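Probable glutamine-binding lipoprotein GlnH (GLNBP) (Mycobacterium tuberculosis, PDB 6H20) probably acts as a lipid-anchored solute-binding protein that captures amino acids, aspartate above all, and feeds a kinase pathway controlling glutamate metabolism. Local coordinates at residues A82-V85 with A86-I89; T125-R128 with R129-V132. All coordinates share one frame; numbering follows the deposited sequence.

Interaction 1: A82-V85 with A86-I89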
# COMPACT_ATOMS: atom_id res chain seq x y z
N ALA A 82 4.05 -10.75 2.97
CA ALA A 82 4.51 -11.59 1.86
C ALA A 82 5.21 -12.83 2.37
O ALA A 82 5.04 -13.92 1.81
CB ALA A 82 5.45 -10.79 0.94
N GLY A 83 5.97 -12.70 3.46
CA GLY A 83 6.66 -13.86 4.00
C GLY A 83 5.72 -14.92 4.54
O GLY A 83 6.06 -16.10 4.54
N GLU A 84 4.54 -14.51 5.01
CA GLU A 84 3.56 -15.50 5.46
C GLU A 84 2.98 -16.29 4.30
O GLU A 84 2.72 -17.50 4.44
CB GLU A 84 2.46 -14.82 6.28
CG GLU A 84 2.95 -14.23 7.60
CD GLU A 84 3.63 -15.25 8.49
OE1 GLU A 84 3.14 -16.41 8.54
OE2 GLU A 84 4.65 -14.91 9.12
N VAL A 85 2.79 -15.65 3.14
CA VAL A 85 2.43 -16.40 1.93
C VAL A 85 3.52 -17.40 1.60
O VAL A 85 3.25 -18.58 1.34
CB VAL A 85 2.16 -15.44 0.76
CG1 VAL A 85 1.82 -16.22 -0.51
CG2 VAL A 85 1.05 -14.47 1.13
N ALA A 86 4.77 -16.96 1.62
CA ALA A 86 5.88 -17.87 1.33
C ALA A 86 5.93 -19.01 2.34
O ALA A 86 6.23 -20.16 1.99
CB ALA A 86 7.20 -17.11 1.30
N ARG A 87 5.64 -18.72 3.61
CA ARG A 87 5.60 -19.78 4.61
C ARG A 87 4.58 -20.85 4.23
O ARG A 87 4.84 -22.05 4.35
CB ARG A 87 5.27 -19.22 5.99
CG ARG A 87 5.48 -20.23 7.12
CD ARG A 87 4.73 -19.82 8.40
NE ARG A 87 5.11 -18.49 8.88
CZ ARG A 87 6.19 -18.23 9.61
NH1 ARG A 87 7.03 -19.21 9.94
NH2 ARG A 87 6.45 -16.99 10.00
N ASP A 88 3.40 -20.42 3.75
CA ASP A 88 2.37 -21.38 3.36
C ASP A 88 2.80 -22.20 2.14
O ASP A 88 2.40 -23.36 2.01
CB ASP A 88 1.06 -20.66 3.08
CG ASP A 88 0.29 -20.29 4.34
OD1 ASP A 88 0.83 -20.48 5.45
OD2 ASP A 88 -0.85 -19.82 4.20
N ILE A 89 3.60 -21.62 1.24
CA ILE A 89 4.02 -22.35 0.05
C ILE A 89 5.15 -23.31 0.38
O ILE A 89 5.13 -24.49 -0.02
CB ILE A 89 4.43 -21.38 -1.09
CG1 ILE A 89 3.25 -20.50 -1.49
CG2 ILE A 89 4.97 -22.16 -2.30
CD1 ILE A 89 3.60 -19.39 -2.48
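Glu84 and Arg87 reach each other by leaving the backbone differently: CG of Glu84 sits beside its own backbone N (chi1 -67°) and the chain folds again at chi2, while CG of Arg87 stands anti to its N (chi1 -169°) and the chain stays extended until it bends at chi3. The two side chains then run side by side in the same direction, an i to i+3 salt bridge on helix 77-90 of this periplasmic-binding-protein fold. Arg87 takes the carboxylate side-on with two nitrogens, one for each oxygen. Arg87 NE donates to Glu84 OE1 at 2.9 Å, and Arg87 NH2 meets Glu84 OE2 at the same 2.9 Å along an almost straight bond. Both oxygens are approached on their syn side and both lie close to the guanidinium plane, although the two flat groups are turned 26° from each other. Two parallel bonds of this kind fix the rotation of the carboxylate. Glu84 OE1 has a second cationic partner, Arg256 of helix 244-259, which also binds Asp88 OD1; Asp88 OD2 is held by Thr253. The shared arginine probably eases the repulsion between the two acids.

Beneath the charges runs the regular alpha-helical bonding, from Ala86 N to Ala82 O (3.1 Å) through to Ile89 N and Val85 O. The tightest of these is Arg87 N to Gly83 O, 2.8 Å. A different side of the helix is apolar: Val85 and Ile89, one turn apart, lie alongside each other and both rest on Leu53 of strand 53-57, with Ala82 on neighbouring Val55. Helix 77-90 is thus laid against the sheet by its aliphatic side and tied to helix 244-259 by its acids. Between Val85 and Ile89 the touch is light, CG1 of Val85 standing 4.1 Å from CD1 of Ile89.

Interaction 2: T125-R128 with R129-V132. With ASN (asparagine), chain B.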
# COMPACT_ATOMS: atom_id res chain seq x y z
N THR A 125 -9.31 -1.18 -5.62
CA THR A 125 -10.29 -0.28 -6.22
C THR A 125 -10.97 -0.97 -7.40
O THR A 125 -10.45 -1.93 -7.97
CB THR A 125 -9.66 1.03 -6.73
OG1 THR A 125 -8.82 0.76 -7.85
CG2 THR A 125 -8.85 1.72 -5.61
N CYS A 126 -12.13 -0.44 -7.77
CA CYS A 126 -12.85 -0.99 -8.92
C CYS A 126 -12.06 -0.81 -10.21
O CYS A 126 -12.01 -1.72 -11.04
CB CYS A 126 -14.23 -0.36 -9.02
SG CYS A 126 -15.34 -0.96 -7.73
N GLU A 127 -11.44 0.36 -10.40
CA GLU A 127 -10.65 0.57 -11.60
C GLU A 127 -9.48 -0.42 -11.67
O GLU A 127 -9.20 -0.98 -12.73
CB GLU A 127 -10.14 2.01 -11.67
CG GLU A 127 -11.16 3.00 -12.20
CD GLU A 127 -11.76 2.57 -13.54
OE1 GLU A 127 -12.98 2.28 -13.58
OE2 GLU A 127 -11.02 2.52 -14.54
N ARG A 128 -8.81 -0.66 -10.54
CA ARG A 128 -7.70 -1.61 -10.56
C ARG A 128 -8.20 -3.03 -10.78
O ARG A 128 -7.50 -3.84 -11.40
CB ARG A 128 -6.87 -1.51 -9.28
CG ARG A 128 -6.04 -0.24 -9.23
CD ARG A 128 -5.44 -0.04 -7.85
NE ARG A 128 -4.65 1.19 -7.84
CZ ARG A 128 -4.00 1.64 -6.77
NH1 ARG A 128 -4.05 0.96 -5.63
NH2 ARG A 128 -3.29 2.76 -6.84
N ARG A 129 -9.40 -3.34 -10.29
CA ARG A 129 -9.94 -4.69 -10.46
C ARG A 129 -10.29 -5.01 -11.91
O ARG A 129 -10.47 -6.19 -12.24
CB ARG A 129 -11.15 -4.87 -9.56
CG ARG A 129 -10.76 -5.42 -8.20
CD ARG A 129 -11.93 -6.13 -7.54
NE ARG A 129 -11.54 -6.92 -6.37
CZ ARG A 129 -11.01 -8.14 -6.42
NH1 ARG A 129 -10.77 -8.71 -7.59
NH2 ARG A 129 -10.71 -8.78 -5.30
N LYS A 130 -10.39 -4.00 -12.78
CA LYS A 130 -10.54 -4.26 -14.21
C LYS A 130 -9.26 -4.84 -14.80
O LYS A 130 -9.30 -5.45 -15.87
CB LYS A 130 -10.86 -2.97 -14.95
CG LYS A 130 -12.22 -2.36 -14.63
CD LYS A 130 -12.40 -1.03 -15.34
CE LYS A 130 -13.72 -0.38 -14.96
NZ LYS A 130 -14.56 -0.07 -16.14
N LEU A 131 -8.12 -4.65 -14.12
CA LEU A 131 -6.81 -4.99 -14.65
C LEU A 131 -6.08 -6.08 -13.88
O LEU A 131 -5.29 -6.81 -14.48
CB LEU A 131 -5.92 -3.74 -14.69
CG LEU A 131 -6.52 -2.54 -15.42
CD1 LEU A 131 -5.62 -1.33 -15.26
CD2 LEU A 131 -6.71 -2.88 -16.89
N VAL A 132 -6.27 -6.18 -12.56
CA VAL A 132 -5.60 -7.18 -11.74
C VAL A 132 -6.59 -7.76 -10.74
O VAL A 132 -7.67 -7.21 -10.52
CB VAL A 132 -4.39 -6.59 -10.98
CG1 VAL A 132 -3.38 -5.98 -11.95
CG2 VAL A 132 -4.84 -5.55 -9.95
N ASN B . -2.46 2.91 -0.95
CA ASN B . -2.32 3.96 -1.96
C ASN B . -2.43 3.34 -3.34
O ASN B . -2.11 4.00 -4.35
CB ASN B . -1.00 4.71 -1.80
CG ASN B . 0.20 3.85 -2.12
OD1 ASN B . 0.13 2.63 -2.16
ND2 ASN B . 1.31 4.51 -2.37
OXT ASN B . -2.83 2.16 -3.44
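Arg128 O is the tight point between 125-128 and 129-132, taking two backbone donors at once. Val132 N comes in nearly along the C=O axis at 2.9 Å, whereas Leu131 N, equally near to Arg128 O, sits well above the carbonyl plane. Val132 CG2 packs against the same oxygen, and the side chain of Val132 is buried against Val107 and Leu110 of helix 106-111. One turn back, Arg129 N donates to Thr125 O at 2.9 Å, and Arg129 CB and CG lie against that oxygen too.

Thr125 is the N-cap of the short helix 126-129: its OG1 accepts from Arg128 N at 3.0 Å. The cap probably helps to place the backbone from which Arg128 reaches into the amino-acid site between the lobes of this family 3 solute-binding protein. With the chain extended from CG to NE (chi3 180°), its guanidinium arrives edge-on, in plane with the ligand's carboxylate carbon. Arg128 NH1 donates to OXT of the bound asparagine at 2.8 Å and Arg128 NH2 to its O at 3.0 Å, both bonds almost straight. Arg106 also hydrogen-bonds the ligand, and Ser123 O takes a further bond from Arg128 NH1.

The outer side is looser. Lys130 N has a weak bond to Cys126 O and also donates to Glu127 O, coming in from above that carbonyl plane. Glu127 and Lys130 are exposed and lie alongside each other, their salt bridge long: Glu127 OE1 is 3.8 Å from Lys130 NZ, but 3.1 Å from Lys130 CE.

In the fold
Interaction 1 is largely buried and lies within one long helix, 77-90; interaction 2 is at the surface and spans a short, weakly bonded helix and the turn leading to strand 132-134. Their nearest atoms are about 15 Å apart, and they share no element. Each contains an acid–base pair three residues apart, but that of 82-89 is a two-pronged grip tied into helix 244-259, while that of 125-132 is long and exposed. In interaction 2 the straight, paired N-H bonds of an arginine go instead to the ligand's carboxylate. Backbone bonding follows suit: regular alpha-helical in interaction 1, uneven in interaction 2, where one carbonyl serves two donors.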